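Local coordinates for DUF3298 domain-containing protein (Pseudomonas aeruginosa, PDB 4E72) that is of unknown function, a DUF3298-family protein with a probable signal sequence in its natural form, perhaps a lipoprotein, at residues Glu12-Glu17 / Thr35-Asp40; Pro42-Ile47 / Ile121-Arg126; Tyr86-Val91 / Glu102-Leu107; Ala51-Thr56 / Ala66-Tyr71. All blocks are in the same frame, centred on the assembly; numbering follows the deposited sequence.

Interaction 1 (Glu12-Glu17 / Thr35-Asp40); sequences ERLASE and TLKFPD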
loop_
_atom_site.group_PDB
_atom_site.type_symbol
_atom_site.label_atom_id
_atom_site.label_comp_id
_atom_site.label_asym_id
_atom_site.label_seq_id
_atom_site.Cartn_x
_atom_site.Cartn_y
_atom_site.Cartn_z
ATOM N N GLU A 12 -1.017 -11.702 -14.883
ATOM C CA GLU A 12 0.020 -11.363 -15.854
ATOM C C GLU A 12 0.760 -10.088 -15.370
ATOM O O GLU A 12 0.128 -9.062 -15.104
ATOM C CB GLU A 12 -0.578 -11.191 -17.274
ATOM C CG GLU A 12 0.399 -10.715 -18.353
ATOM C CD GLU A 12 1.596 -11.596 -18.694
ATOM O OE1 GLU A 12 1.443 -12.840 -18.719
ATOM O OE2 GLU A 12 2.676 -11.033 -18.991
ATOM N N ARG A 13 2.088 -10.191 -15.220
ATOM C CA ARG A 13 2.972 -9.116 -14.780
ATOM C C ARG A 13 3.389 -8.248 -15.974
ATOM O O ARG A 13 3.909 -8.769 -16.959
ATOM C CB ARG A 13 4.209 -9.698 -14.056
ATOM C CG ARG A 13 5.240 -8.644 -13.624
ATOM C CD ARG A 13 6.316 -9.230 -12.735
ATOM N NE ARG A 13 7.360 -8.249 -12.429
ATOM C CZ ARG A 13 8.621 -8.336 -12.834
ATOM N NH1 ARG A 13 9.018 -9.356 -13.583
ATOM N NH2 ARG A 13 9.498 -7.402 -12.493
ATOM N N LEU A 14 3.168 -6.925 -15.868
ATOM C CA LEU A 14 3.534 -5.934 -16.891
ATOM C C LEU A 14 4.642 -5.045 -16.351
ATOM O O LEU A 14 4.356 -4.102 -15.601
ATOM C CB LEU A 14 2.317 -5.075 -17.305
ATOM C CG LEU A 14 1.104 -5.826 -17.817
ATOM C CD1 LEU A 14 -0.168 -5.185 -17.305
ATOM C CD2 LEU A 14 1.109 -5.888 -19.336
ATOM N N ALA A 15 5.907 -5.360 -16.703
ATOM C CA ALA A 15 7.073 -4.621 -16.232
ATOM C C ALA A 15 7.814 -3.922 -17.382
ATOM O O ALA A 15 7.982 -4.489 -18.475
ATOM C CB ALA A 15 8.021 -5.555 -15.485
ATOM N N SER A 16 8.251 -2.678 -17.120
ATOM C CA SER A 16 8.983 -1.841 -18.068
ATOM C C SER A 16 9.808 -0.779 -17.358
ATOM O O SER A 16 9.391 -0.231 -16.340
ATOM C CB SER A 16 8.011 -1.151 -19.034
ATOM O OG SER A 16 7.236 -0.142 -18.399
ATOM N N GLU A 17 10.968 -0.471 -17.922
ATOM C CA GLU A 17 11.850 0.598 -17.492
ATOM C C GLU A 17 12.167 1.401 -18.747
ATOM O O GLU A 17 12.691 0.840 -19.715
ATOM C CB GLU A 17 13.100 0.062 -16.804
ATOM C CG GLU A 17 14.040 1.161 -16.319
ATOM C CD GLU A 17 14.969 0.719 -15.203
ATOM O OE1 GLU A 17 16.019 0.114 -15.515
ATOM O OE2 GLU A 17 14.635 0.946 -14.016
ATOM N N THR A 35 3.316 -3.446 -13.066
ATOM C CA THR A 35 1.926 -3.603 -12.674
ATOM C C THR A 35 1.400 -5.013 -13.006
ATOM O O THR A 35 2.181 -5.901 -13.376
ATOM C CB THR A 35 1.091 -2.461 -13.248
ATOM O OG1 THR A 35 -0.158 -2.423 -12.561
ATOM C CG2 THR A 35 0.914 -2.538 -14.773
ATOM N N LEU A 36 0.075 -5.212 -12.797
ATOM C CA LEU A 36 -0.621 -6.481 -12.955
ATOM C C LEU A 36 -1.933 -6.381 -13.716
ATOM O O LEU A 36 -2.680 -5.404 -13.579
ATOM C CB LEU A 36 -0.976 -7.049 -11.565
ATOM C CG LEU A 36 0.127 -7.388 -10.580
ATOM C CD1 LEU A 36 -0.461 -7.563 -9.202
ATOM C CD2 LEU A 36 0.876 -8.651 -10.995
ATOM N N LYS A 37 -2.243 -7.468 -14.441
ATOM C CA LYS A 37 -3.499 -7.711 -15.142
ATOM C C LYS A 37 -4.050 -9.047 -14.650
ATOM O O LYS A 37 -3.279 -9.952 -14.338
ATOM C CB LYS A 37 -3.328 -7.684 -16.663
ATOM C CG LYS A 37 -3.732 -6.346 -17.265
ATOM C CD LYS A 37 -3.673 -6.356 -18.780
ATOM C CE LYS A 37 -3.892 -4.981 -19.361
ATOM N NZ LYS A 37 -3.829 -5.001 -20.848
ATOM N N PHE A 38 -5.375 -9.139 -14.519
ATOM C CA PHE A 38 -6.074 -10.330 -14.049
ATOM C C PHE A 38 -7.002 -10.829 -15.176
ATOM O O PHE A 38 -8.049 -10.217 -15.428
ATOM C CB PHE A 38 -6.840 -10.045 -12.738
ATOM C CG PHE A 38 -5.987 -9.696 -11.532
ATOM C CD1 PHE A 38 -5.636 -8.374 -11.261
ATOM C CD2 PHE A 38 -5.583 -10.681 -10.635
ATOM C CE1 PHE A 38 -4.883 -8.049 -10.129
ATOM C CE2 PHE A 38 -4.818 -10.353 -9.504
ATOM C CZ PHE A 38 -4.481 -9.041 -9.259
ATOM N N PRO A 39 -6.608 -11.903 -15.907
ATOM C CA PRO A 39 -7.448 -12.381 -17.026
ATOM C C PRO A 39 -8.873 -12.805 -16.614
ATOM O O PRO A 39 -9.813 -12.544 -17.369
ATOM C CB PRO A 39 -6.659 -13.579 -17.572
ATOM C CG PRO A 39 -5.255 -13.360 -17.126
ATOM C CD PRO A 39 -5.370 -12.707 -15.787
ATOM N N ASP A 40 -9.033 -13.427 -15.420
ATOM C CA ASP A 40 -10.315 -13.914 -14.899
ATOM C C ASP A 40 -11.151 -12.813 -14.228
ATOM O O ASP A 40 -12.377 -12.930 -14.220
ATOM C CB ASP A 40 -10.093 -15.064 -13.913
ATOM C CG ASP A 40 -9.466 -16.292 -14.547
ATOM O OD1 ASP A 40 -8.230 -16.296 -14.740
ATOM O OD2 ASP A 40 -10.211 -17.254 -14.843
#

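Interaction 2 (Pro42-Ile47 / Ile121-Arg126); sequences PQLDPI and INYDRR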
loop_
_atom_site.group_PDB
_atom_site.type_symbol
_atom_site.label_atom_id
_atom_site.label_comp_id
_atom_site.label_asym_id
_atom_site.label_seq_id
_atom_site.Cartn_x
_atom_site.Cartn_y
_atom_site.Cartn_z
ATOM N N PRO A 42 -11.222 -8.999 -14.967
ATOM C CA PRO A 42 -10.769 -7.777 -15.669
ATOM C C PRO A 42 -11.158 -6.449 -15.005
ATOM O O PRO A 42 -10.567 -5.428 -15.360
ATOM C CB PRO A 42 -11.418 -7.894 -17.047
ATOM C CG PRO A 42 -12.598 -8.803 -16.838
ATOM C CD PRO A 42 -12.145 -9.789 -15.815
ATOM N N GLN A 43 -12.109 -6.454 -14.032
ATOM C CA GLN A 43 -12.510 -5.239 -13.289
ATOM C C GLN A 43 -11.363 -4.712 -12.436
ATOM O O GLN A 43 -11.322 -3.525 -12.149
ATOM C CB GLN A 43 -13.722 -5.494 -12.372
ATOM C CG GLN A 43 -14.924 -6.124 -13.050
ATOM C CD GLN A 43 -15.213 -7.447 -12.414
ATOM O OE1 GLN A 43 -16.027 -7.545 -11.493
ATOM N NE2 GLN A 43 -14.503 -8.483 -12.848
ATOM N N LEU A 44 -10.454 -5.604 -12.004
ATOM C CA LEU A 44 -9.309 -5.253 -11.164
ATOM C C LEU A 44 -8.239 -4.461 -11.916
ATOM O O LEU A 44 -7.554 -3.646 -11.291
ATOM C CB LEU A 44 -8.671 -6.514 -10.564
ATOM C CG LEU A 44 -8.918 -6.788 -9.077
ATOM C CD1 LEU A 44 -8.303 -8.118 -8.669
ATOM C CD2 LEU A 44 -8.349 -5.679 -8.199
ATOM N N ASP A 45 -8.064 -4.718 -13.229
ATOM C CA ASP A 45 -7.030 -4.045 -14.043
ATOM C C ASP A 45 -7.132 -2.478 -13.933
ATOM O O ASP A 45 -6.127 -1.890 -13.524
ATOM C CB ASP A 45 -7.058 -4.518 -15.523
ATOM C CG ASP A 45 -6.991 -6.037 -15.770
ATOM O OD1 ASP A 45 -6.819 -6.801 -14.789
ATOM O OD2 ASP A 45 -7.112 -6.458 -16.946
ATOM N N PRO A 46 -8.302 -1.793 -14.183
ATOM C CA PRO A 46 -8.326 -0.318 -14.056
ATOM C C PRO A 46 -8.277 0.183 -12.609
ATOM O O PRO A 46 -7.939 1.351 -12.380
ATOM C CB PRO A 46 -9.647 0.083 -14.717
ATOM C CG PRO A 46 -10.498 -1.116 -14.653
ATOM C CD PRO A 46 -9.593 -2.302 -14.703
ATOM N N ILE A 47 -8.641 -0.686 -11.645
ATOM C CA ILE A 47 -8.630 -0.396 -10.205
ATOM C C ILE A 47 -7.158 -0.288 -9.736
ATOM O O ILE A 47 -6.803 0.601 -8.948
ATOM C CB ILE A 47 -9.423 -1.501 -9.452
ATOM C CG1 ILE A 47 -10.960 -1.275 -9.598
ATOM C CG2 ILE A 47 -8.979 -1.621 -7.987
ATOM C CD1 ILE A 47 -11.885 -2.496 -9.095
ATOM N N ILE A 121 -4.732 -2.520 -1.634
ATOM C CA ILE A 121 -6.024 -2.762 -2.266
ATOM C C ILE A 121 -6.536 -4.058 -1.619
ATOM O O ILE A 121 -5.828 -5.065 -1.623
ATOM C CB ILE A 121 -6.007 -2.848 -3.813
ATOM C CG1 ILE A 121 -5.387 -1.595 -4.478
ATOM C CG2 ILE A 121 -7.433 -3.165 -4.353
ATOM C CD1 ILE A 121 -5.089 -1.754 -6.004
ATOM N N ASN A 122 -7.721 -4.021 -1.029
ATOM C CA ASN A 122 -8.385 -5.206 -0.473
ATOM C C ASN A 122 -9.584 -5.502 -1.376
ATOM O O ASN A 122 -10.625 -4.889 -1.237
ATOM C CB ASN A 122 -8.803 -5.006 0.986
ATOM C CG ASN A 122 -7.652 -4.819 1.912
ATOM O OD1 ASN A 122 -7.144 -5.789 2.486
ATOM N ND2 ASN A 122 -7.199 -3.567 2.056
ATOM N N TYR A 123 -9.391 -6.353 -2.365
ATOM C CA TYR A 123 -10.438 -6.673 -3.322
ATOM C C TYR A 123 -11.177 -7.961 -2.958
ATOM O O TYR A 123 -10.573 -9.036 -2.928
ATOM C CB TYR A 123 -9.839 -6.780 -4.731
ATOM C CG TYR A 123 -10.898 -6.902 -5.801
ATOM C CD1 TYR A 123 -11.544 -5.773 -6.300
ATOM C CD2 TYR A 123 -11.240 -8.142 -6.332
ATOM C CE1 TYR A 123 -12.532 -5.879 -7.278
ATOM C CE2 TYR A 123 -12.239 -8.263 -7.302
ATOM C CZ TYR A 123 -12.883 -7.127 -7.768
ATOM O OH TYR A 123 -13.828 -7.218 -8.755
ATOM N N ASP A 124 -12.486 -7.857 -2.706
ATOM C CA ASP A 124 -13.347 -9.012 -2.407
ATOM C C ASP A 124 -13.973 -9.538 -3.705
ATOM O O ASP A 124 -14.716 -8.824 -4.374
ATOM C CB ASP A 124 -14.427 -8.634 -1.386
ATOM C CG ASP A 124 -15.334 -9.768 -0.905
ATOM O OD1 ASP A 124 -14.935 -10.962 -1.022
ATOM O OD2 ASP A 124 -16.404 -9.467 -0.362
ATOM N N ARG A 125 -13.625 -10.765 -4.079
ATOM C CA ARG A 125 -14.120 -11.391 -5.309
ATOM C C ARG A 125 -15.574 -11.880 -5.188
ATOM O O ARG A 125 -16.243 -12.050 -6.212
ATOM C CB ARG A 125 -13.223 -12.572 -5.712
ATOM C CG ARG A 125 -11.823 -12.177 -6.134
ATOM C CD ARG A 125 -10.914 -13.375 -6.061
ATOM N NE ARG A 125 -11.348 -14.437 -6.967
ATOM C CZ ARG A 125 -10.994 -15.714 -6.861
ATOM N NH1 ARG A 125 -10.196 -16.111 -5.877
ATOM N NH2 ARG A 125 -11.445 -16.604 -7.728
ATOM N N ARG A 126 -16.046 -12.131 -3.949
ATOM C CA ARG A 126 -17.406 -12.586 -3.660
ATOM C C ARG A 126 -18.394 -11.450 -4.000
ATOM O O ARG A 126 -19.444 -11.714 -4.577
ATOM C CB ARG A 126 -17.515 -13.025 -2.180
ATOM C CG ARG A 126 -18.786 -13.789 -1.818
ATOM C CD ARG A 126 -18.890 -13.950 -0.311
ATOM N NE ARG A 126 -20.124 -14.621 0.101
ATOM C CZ ARG A 126 -20.600 -14.627 1.346
ATOM N NH1 ARG A 126 -19.960 -13.979 2.314
ATOM N NH2 ARG A 126 -21.727 -15.268 1.627
#

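Interaction 3 (Tyr86-Val91 / Glu102-Leu107); sequences YLQAKV and ELSSYL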
loop_
_atom_site.group_PDB
_atom_site.type_symbol
_atom_site.label_atom_id
_atom_site.label_comp_id
_atom_site.label_asym_id
_atom_site.label_seq_id
_atom_site.Cartn_x
_atom_site.Cartn_y
_atom_site.Cartn_z
ATOM N N TYR A 86 9.199 5.389 -9.860
ATOM C CA TYR A 86 8.960 3.947 -9.741
ATOM C C TYR A 86 7.576 3.725 -9.213
ATOM O O TYR A 86 7.209 4.330 -8.210
ATOM C CB TYR A 86 9.972 3.258 -8.781
ATOM C CG TYR A 86 11.415 3.258 -9.230
ATOM C CD1 TYR A 86 12.222 4.377 -9.047
ATOM C CD2 TYR A 86 12.001 2.113 -9.755
ATOM C CE1 TYR A 86 13.560 4.384 -9.455
ATOM C CE2 TYR A 86 13.340 2.102 -10.160
ATOM C CZ TYR A 86 14.117 3.240 -10.001
ATOM O OH TYR A 86 15.436 3.236 -10.387
ATOM N N LEU A 87 6.817 2.849 -9.864
ATOM C CA LEU A 87 5.469 2.454 -9.455
ATOM C C LEU A 87 5.360 0.948 -9.520
ATOM O O LEU A 87 5.773 0.325 -10.522
ATOM C CB LEU A 87 4.376 3.091 -10.335
ATOM C CG LEU A 87 4.134 4.597 -10.211
ATOM C CD1 LEU A 87 3.238 5.049 -11.347
ATOM C CD2 LEU A 87 3.497 4.964 -8.878
ATOM N N GLN A 88 4.830 0.353 -8.458
ATOM C CA GLN A 88 4.731 -1.098 -8.421
ATOM C C GLN A 88 3.471 -1.578 -7.703
ATOM O O GLN A 88 3.105 -1.082 -6.623
ATOM C CB GLN A 88 5.989 -1.710 -7.767
ATOM C CG GLN A 88 5.968 -3.231 -7.754
ATOM C CD GLN A 88 6.941 -3.774 -6.765
ATOM O OE1 GLN A 88 8.120 -3.937 -7.059
ATOM N NE2 GLN A 88 6.460 -4.075 -5.569
ATOM N N ALA A 89 2.836 -2.571 -8.322
ATOM C CA ALA A 89 1.672 -3.282 -7.813
ATOM C C ALA A 89 1.972 -4.756 -7.848
ATOM O O ALA A 89 2.400 -5.278 -8.898
ATOM C CB ALA A 89 0.446 -2.969 -8.655
ATOM N N LYS A 90 1.839 -5.413 -6.690
ATOM C CA LYS A 90 2.056 -6.860 -6.567
ATOM C C LYS A 90 1.033 -7.478 -5.609
ATOM O O LYS A 90 0.561 -6.820 -4.667
ATOM C CB LYS A 90 3.504 -7.233 -6.159
ATOM C CG LYS A 90 3.962 -6.741 -4.790
ATOM C CD LYS A 90 5.194 -7.500 -4.314
ATOM C CE LYS A 90 5.336 -7.444 -2.809
ATOM N NZ LYS A 90 6.461 -8.294 -2.317
ATOM N N VAL A 91 0.670 -8.728 -5.884
ATOM C CA VAL A 91 -0.242 -9.471 -5.031
ATOM C C VAL A 91 0.514 -9.839 -3.747
ATOM O O VAL A 91 1.516 -10.534 -3.801
ATOM C CB VAL A 91 -0.872 -10.711 -5.713
ATOM C CG1 VAL A 91 -1.694 -11.522 -4.711
ATOM C CG2 VAL A 91 -1.742 -10.302 -6.905
ATOM N N GLU A 102 -0.503 -5.067 -2.803
ATOM C CA GLU A 102 0.388 -4.090 -2.171
ATOM C C GLU A 102 0.965 -3.168 -3.242
ATOM O O GLU A 102 1.446 -3.640 -4.286
ATOM C CB GLU A 102 1.506 -4.755 -1.358
ATOM C CG GLU A 102 2.061 -3.787 -0.322
ATOM C CD GLU A 102 3.153 -4.249 0.625
ATOM O OE1 GLU A 102 3.166 -5.437 1.024
ATOM O OE2 GLU A 102 3.962 -3.382 1.027
ATOM N N LEU A 103 0.908 -1.847 -2.971
ATOM C CA LEU A 103 1.364 -0.783 -3.864
ATOM C C LEU A 103 2.600 -0.080 -3.332
ATOM O O LEU A 103 2.660 0.232 -2.146
ATOM C CB LEU A 103 0.242 0.255 -4.049
ATOM C CG LEU A 103 -1.164 -0.299 -4.336
ATOM C CD1 LEU A 103 -2.207 0.670 -3.895
ATOM C CD2 LEU A 103 -1.335 -0.660 -5.814
ATOM N N SER A 104 3.584 0.171 -4.219
ATOM C CA SER A 104 4.853 0.854 -3.921
ATOM C C SER A 104 5.119 1.910 -4.941
ATOM O O SER A 104 4.899 1.700 -6.138
ATOM C CB SER A 104 6.040 -0.114 -3.939
ATOM O OG SER A 104 5.839 -1.237 -3.107
ATOM N N SER A 105 5.674 3.009 -4.480
ATOM C CA SER A 105 6.104 4.106 -5.324
ATOM C C SER A 105 7.400 4.670 -4.772
ATOM O O SER A 105 7.656 4.591 -3.562
ATOM C CB SER A 105 5.028 5.186 -5.421
ATOM O OG SER A 105 4.771 5.778 -4.161
ATOM N N TYR A 106 8.206 5.233 -5.666
ATOM C CA TYR A 106 9.434 5.924 -5.343
ATOM C C TYR A 106 9.621 7.078 -6.336
ATOM O O TYR A 106 9.780 6.854 -7.532
ATOM C CB TYR A 106 10.646 4.979 -5.305
ATOM C CG TYR A 106 11.916 5.715 -4.945
ATOM C CD1 TYR A 106 12.219 6.018 -3.623
ATOM C CD2 TYR A 106 12.781 6.177 -5.934
ATOM C CE1 TYR A 106 13.369 6.736 -3.290
ATOM C CE2 TYR A 106 13.916 6.919 -5.615
ATOM C CZ TYR A 106 14.211 7.186 -4.292
ATOM O OH TYR A 106 15.353 7.883 -3.993
ATOM N N LEU A 107 9.593 8.313 -5.826
ATOM C CA LEU A 107 9.757 9.506 -6.646
ATOM C C LEU A 107 11.021 10.316 -6.236
ATOM O O LEU A 107 11.183 10.674 -5.076
ATOM C CB LEU A 107 8.481 10.389 -6.572
ATOM C CG LEU A 107 8.509 11.713 -7.378
ATOM C CD1 LEU A 107 8.588 11.454 -8.884
ATOM C CD2 LEU A 107 7.271 12.564 -7.085
HETATM O O HOH W 1 4.303 -3.099 -4.240
#

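Interaction 4 (Ala51-Thr56 / Ala66-Tyr71); sequences ALLEMT and ASLAAY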
loop_
_atom_site.group_PDB
_atom_site.type_symbol
_atom_site.label_atom_id
_atom_site.label_comp_id
_atom_site.label_asym_id
_atom_site.label_seq_id
_atom_site.Cartn_x
_atom_site.Cartn_y
_atom_site.Cartn_z
ATOM N N ALA A 51 -5.175 3.250 -8.719
ATOM C CA ALA A 51 -4.539 3.264 -7.398
ATOM C C ALA A 51 -3.052 3.631 -7.517
ATOM O O ALA A 51 -2.536 4.342 -6.651
ATOM C CB ALA A 51 -4.714 1.922 -6.693
ATOM N N LEU A 52 -2.375 3.199 -8.607
ATOM C CA LEU A 52 -0.975 3.581 -8.824
ATOM C C LEU A 52 -0.865 5.031 -9.264
ATOM O O LEU A 52 0.025 5.731 -8.802
ATOM C CB LEU A 52 -0.303 2.694 -9.857
ATOM C CG LEU A 52 0.079 1.318 -9.386
ATOM C CD1 LEU A 52 0.428 0.435 -10.575
ATOM C CD2 LEU A 52 1.200 1.384 -8.354
ATOM N N LEU A 53 -1.814 5.501 -10.096
ATOM C CA LEU A 53 -1.830 6.890 -10.567
ATOM C C LEU A 53 -2.042 7.874 -9.414
ATOM O O LEU A 53 -1.483 8.972 -9.461
ATOM C CB LEU A 53 -2.891 7.104 -11.651
ATOM C CG LEU A 53 -2.541 6.564 -13.033
ATOM C CD1 LEU A 53 -3.769 6.561 -13.936
ATOM C CD2 LEU A 53 -1.379 7.344 -13.667
ATOM N N GLU A 54 -2.812 7.467 -8.375
ATOM C CA GLU A 54 -3.080 8.263 -7.155
ATOM C C GLU A 54 -1.797 8.517 -6.366
ATOM O O GLU A 54 -1.660 9.560 -5.732
ATOM C CB GLU A 54 -4.097 7.541 -6.243
ATOM C CG GLU A 54 -5.547 7.582 -6.730
ATOM C CD GLU A 54 -6.286 8.911 -6.725
ATOM O OE1 GLU A 54 -5.848 9.861 -6.034
ATOM O OE2 GLU A 54 -7.317 8.998 -7.431
HETATM N N MSE A 55 -0.855 7.572 -6.416
HETATM C CA MSE A 55 0.438 7.676 -5.731
HETATM C C MSE A 55 1.399 8.646 -6.428
HETATM O O MSE A 55 2.481 8.903 -5.905
HETATM C CB MSE A 55 1.094 6.304 -5.632
HETATM C CG MSE A 55 0.201 5.251 -5.018
HETATM SE SE MSE A 55 1.180 3.608 -4.930
HETATM C CE MSE A 55 2.052 3.927 -3.239
ATOM N N THR A 56 1.019 9.195 -7.589
ATOM C CA THR A 56 1.868 10.157 -8.292
ATOM C C THR A 56 1.440 11.594 -7.985
ATOM O O THR A 56 2.170 12.529 -8.333
ATOM C CB THR A 56 1.858 9.919 -9.809
ATOM O OG1 THR A 56 0.581 10.276 -10.351
ATOM C CG2 THR A 56 2.296 8.501 -10.204
ATOM N N ALA A 66 -4.748 10.145 -17.548
ATOM C CA ALA A 66 -5.761 9.128 -17.872
ATOM C C ALA A 66 -5.248 7.686 -17.783
ATOM O O ALA A 66 -6.055 6.759 -17.716
ATOM C CB ALA A 66 -6.290 9.367 -19.278
ATOM N N SER A 67 -3.915 7.491 -17.844
ATOM C CA SER A 67 -3.326 6.172 -17.863
ATOM C C SER A 67 -1.880 6.210 -17.435
ATOM O O SER A 67 -1.234 7.266 -17.469
ATOM C CB SER A 67 -3.415 5.586 -19.271
ATOM O OG SER A 67 -2.646 6.347 -20.189
ATOM N N LEU A 68 -1.353 5.027 -17.108
ATOM C CA LEU A 68 0.040 4.862 -16.744
ATOM C C LEU A 68 0.972 5.217 -17.926
ATOM O O LEU A 68 2.046 5.751 -17.672
ATOM C CB LEU A 68 0.307 3.439 -16.208
ATOM C CG LEU A 68 -0.155 3.249 -14.761
ATOM C CD1 LEU A 68 -0.175 1.779 -14.382
ATOM C CD2 LEU A 68 0.704 4.087 -13.768
ATOM N N ALA A 69 0.539 4.992 -19.195
ATOM C CA ALA A 69 1.335 5.367 -20.385
ATOM C C ALA A 69 1.333 6.884 -20.552
ATOM O O ALA A 69 2.345 7.446 -20.948
ATOM C CB ALA A 69 0.779 4.705 -21.635
ATOM N N ALA A 70 0.181 7.550 -20.258
ATOM C CA ALA A 70 0.103 9.011 -20.309
ATOM C C ALA A 70 1.001 9.607 -19.206
ATOM O O ALA A 70 1.692 10.589 -19.461
ATOM C CB ALA A 70 -1.340 9.493 -20.166
ATOM N N TYR A 71 1.024 8.988 -18.008
ATOM C CA TYR A 71 1.870 9.451 -16.892
ATOM C C TYR A 71 3.363 9.339 -17.252
ATOM O O TYR A 71 4.116 10.281 -17.019
ATOM C CB TYR A 71 1.591 8.677 -15.580
ATOM C CG TYR A 71 2.631 8.952 -14.506
ATOM C CD1 TYR A 71 2.651 10.166 -13.823
ATOM C CD2 TYR A 71 3.638 8.026 -14.225
ATOM C CE1 TYR A 71 3.638 10.450 -12.887
ATOM C CE2 TYR A 71 4.651 8.314 -13.307
ATOM C CZ TYR A 71 4.627 9.515 -12.620
ATOM O OH TYR A 71 5.556 9.785 -11.646
#

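Interaction 1 (Glu12-Glu17 / Thr35-Asp40)
Leu14 and Thr35 face each other as a hydrogen-bonded antiparallel pair, and their side chains run alongside one another in the same direction. Leu14 CD1 lies 3.8 Å from Thr35 CG2 and reaches on to the aliphatic part of Lys37, 3.7 Å from its CG, giving a small apolar patch of three side chains. With CG anti to the carbonyl carbon (chi1 -56°), Leu14 leans over this neighbouring strand. The pairing stays regular beyond this patch, and only the side chains at the rim spread: Glu12 bends at chi2, leading its carboxylate away on the exposed side, while Arg13, on the face it shares with Leu36, runs out extended to a salt bridge with Asp34. Thr35 also packs on Val48 and Leu52 of helix 44-54. Four backbone bonds join 12-17 to 35-40, part of the hairpin of strands 12-19 and 30-37, among them Leu14 N to Thr35 O at 2.9 Å (N-H...O 170°). Cohesion here is therefore mainly backbone pairing, with modest apolar cover along strand 12-19, one edge of the sheet.

Interaction 2 (Pro42-Ile47 / Ile121-Arg126)
Leu44 and Tyr123 are the closest backbone pair in the middle of this contact, their CA atoms 8.0 Å apart, a spacing too wide for backbone pairing, so side chains make most of the contact between the N-terminal part of helix 44-54 and strand 115-124. Leu44 sits squarely over one face of the Tyr123 ring: its CG is 3.8 Å from the ring centroid and 9° off the normal, a CH-pi contact. Its two methyls straddle the inner part of the ring, CD2 lying 3.7 Å from Tyr123 CG and CD1 3.8 Å from Tyr123 CD2. Tyr123 already points toward the helix, and chi1 -171°, with CG anti to the backbone N, lays the ring against Leu44. Ile47 brings CD1 to 3.9 Å from Tyr123 CE1; the two side chains cross at about a right angle, and CD1 lies oblique to the ring. This is helix-on-sheet packing, with the helix laid against one face of the mixed six-stranded sheet; Val130 of the edge strand 129-130 adjoins Ile47, Ile121 and Tyr123. Two residues earlier in the strand, Ile121 CG2 is 4.2 Å from Ile47 CG2, and Ile121 also packs on Val48 and Ala51 in the same helix. At the polar end Gln43 OE1 is 3.5 Å from Tyr123 OH, not a hydrogen bond, the amide plane 88° from the ring. The phenol OH is hydrogen-bonded to Glu41, which also receives a weak bond from Gln43 NE2.

Interaction 3 (Tyr86-Val91 / Glu102-Leu107)
Tyr86 runs alongside Tyr106 across the hairpin, its CD1 3.6 Å from Tyr106 CD2. The rings are oblique, their planes 63° apart and centroids 5.9 Å apart, while Tyr106 O lies in the plane of the Tyr86 ring at its edge. On that same face, a water joins Gln88 and Ser104: it accepts from Gln88 NE2 at 2.7 Å and donates to Glu102 O at 2.9 Å, and it is also hydrogen-bonded to Ser104 OG. The extended Gln88 chain, its CG anti to the backbone N (chi1 -178°), brings the amide to this water. Gln88 NE2 and Ser104 OG are 3.8 Å apart and not bonded directly; the water links them. Six backbone bonds join the strands, whose N-to-C directions differ by 176°, almost exactly antiparallel. Glu102 forms a salt bridge with Arg92. The opposite face, with Leu87, Ala89, Leu103 and Ser105, lies under helix 44-54 and Met55. Strands 30-37 and 115-124 flank the hairpin, which thus forms the middle of the six-stranded sheet.

Interaction 4 (Ala51-Thr56 / Ala66-Tyr71)
The C-terminal part of helix 44-54 passes the start of helix 68-78, and the two backbones come nearest at Leu53 and Leu68, with 6.8 Å between CA atoms. Leu53 inserts its two methyls against the first turn of the second helix: its CD2 is 3.9 Å from Leu68 CD2 and 3.8 Å from Tyr71 CB, while its CD1 rests against the Ser67 backbone. The Leu53 and Tyr71 side chains run antiparallel past one another. Deeper in, Leu52 CD1 meets Leu68 CD1 at 4.1 Å, and both leucines also pack on Leu87 of the sheet. Toward the C-terminal end of the first segment, Thr56 puts its CG2 methyl over one face of the Tyr71 ring, 3.7 Å from the centroid and 20° off the normal, a CH-pi contact offset toward the rim. The hydroxyl of Thr56 turns back to Leu53 O, 2.6 Å from OG1 to that oxygen, which also accepts from Thr56 N; the OG1 bond helps hold the Thr56 chi1 at 70° and so the direction of CG2. The Tyr71 phenol is hydrogen-bonded to Ser85. Ser67 is the N-cap of the second helix, its OG accepting from Ala70 N at 3.1 Å. Together these features describe an apolar helix-helix junction, capped at the start of its second helix, that lies against one face of a beta sheet.

How the interactions relate
From the N terminus, interaction 1 closes first, pairing strands 12-19 and 30-37 as a hairpin at the edge of the six-stranded sheet. The chain then enters helix 44-54, whose start opens interaction 2, a loop not closed until strand 115-124. Within that long loop come two contacts in series: interaction 4 joins the helix's C-terminal end to helix 68-78, and interaction 3 pairs strands 84-95 and 98-108. None of the four cross. Phe38 N to Asp45 OD1, a probable hydrogen bond at 2.8 Å, ties interaction 1 to interaction 2. Leu36 packs on 86-91, Ile121 meets both Ala51 and Leu103, and Met55 (selenomethionine) touches Leu103 and Ser105, uniting helix and sheet.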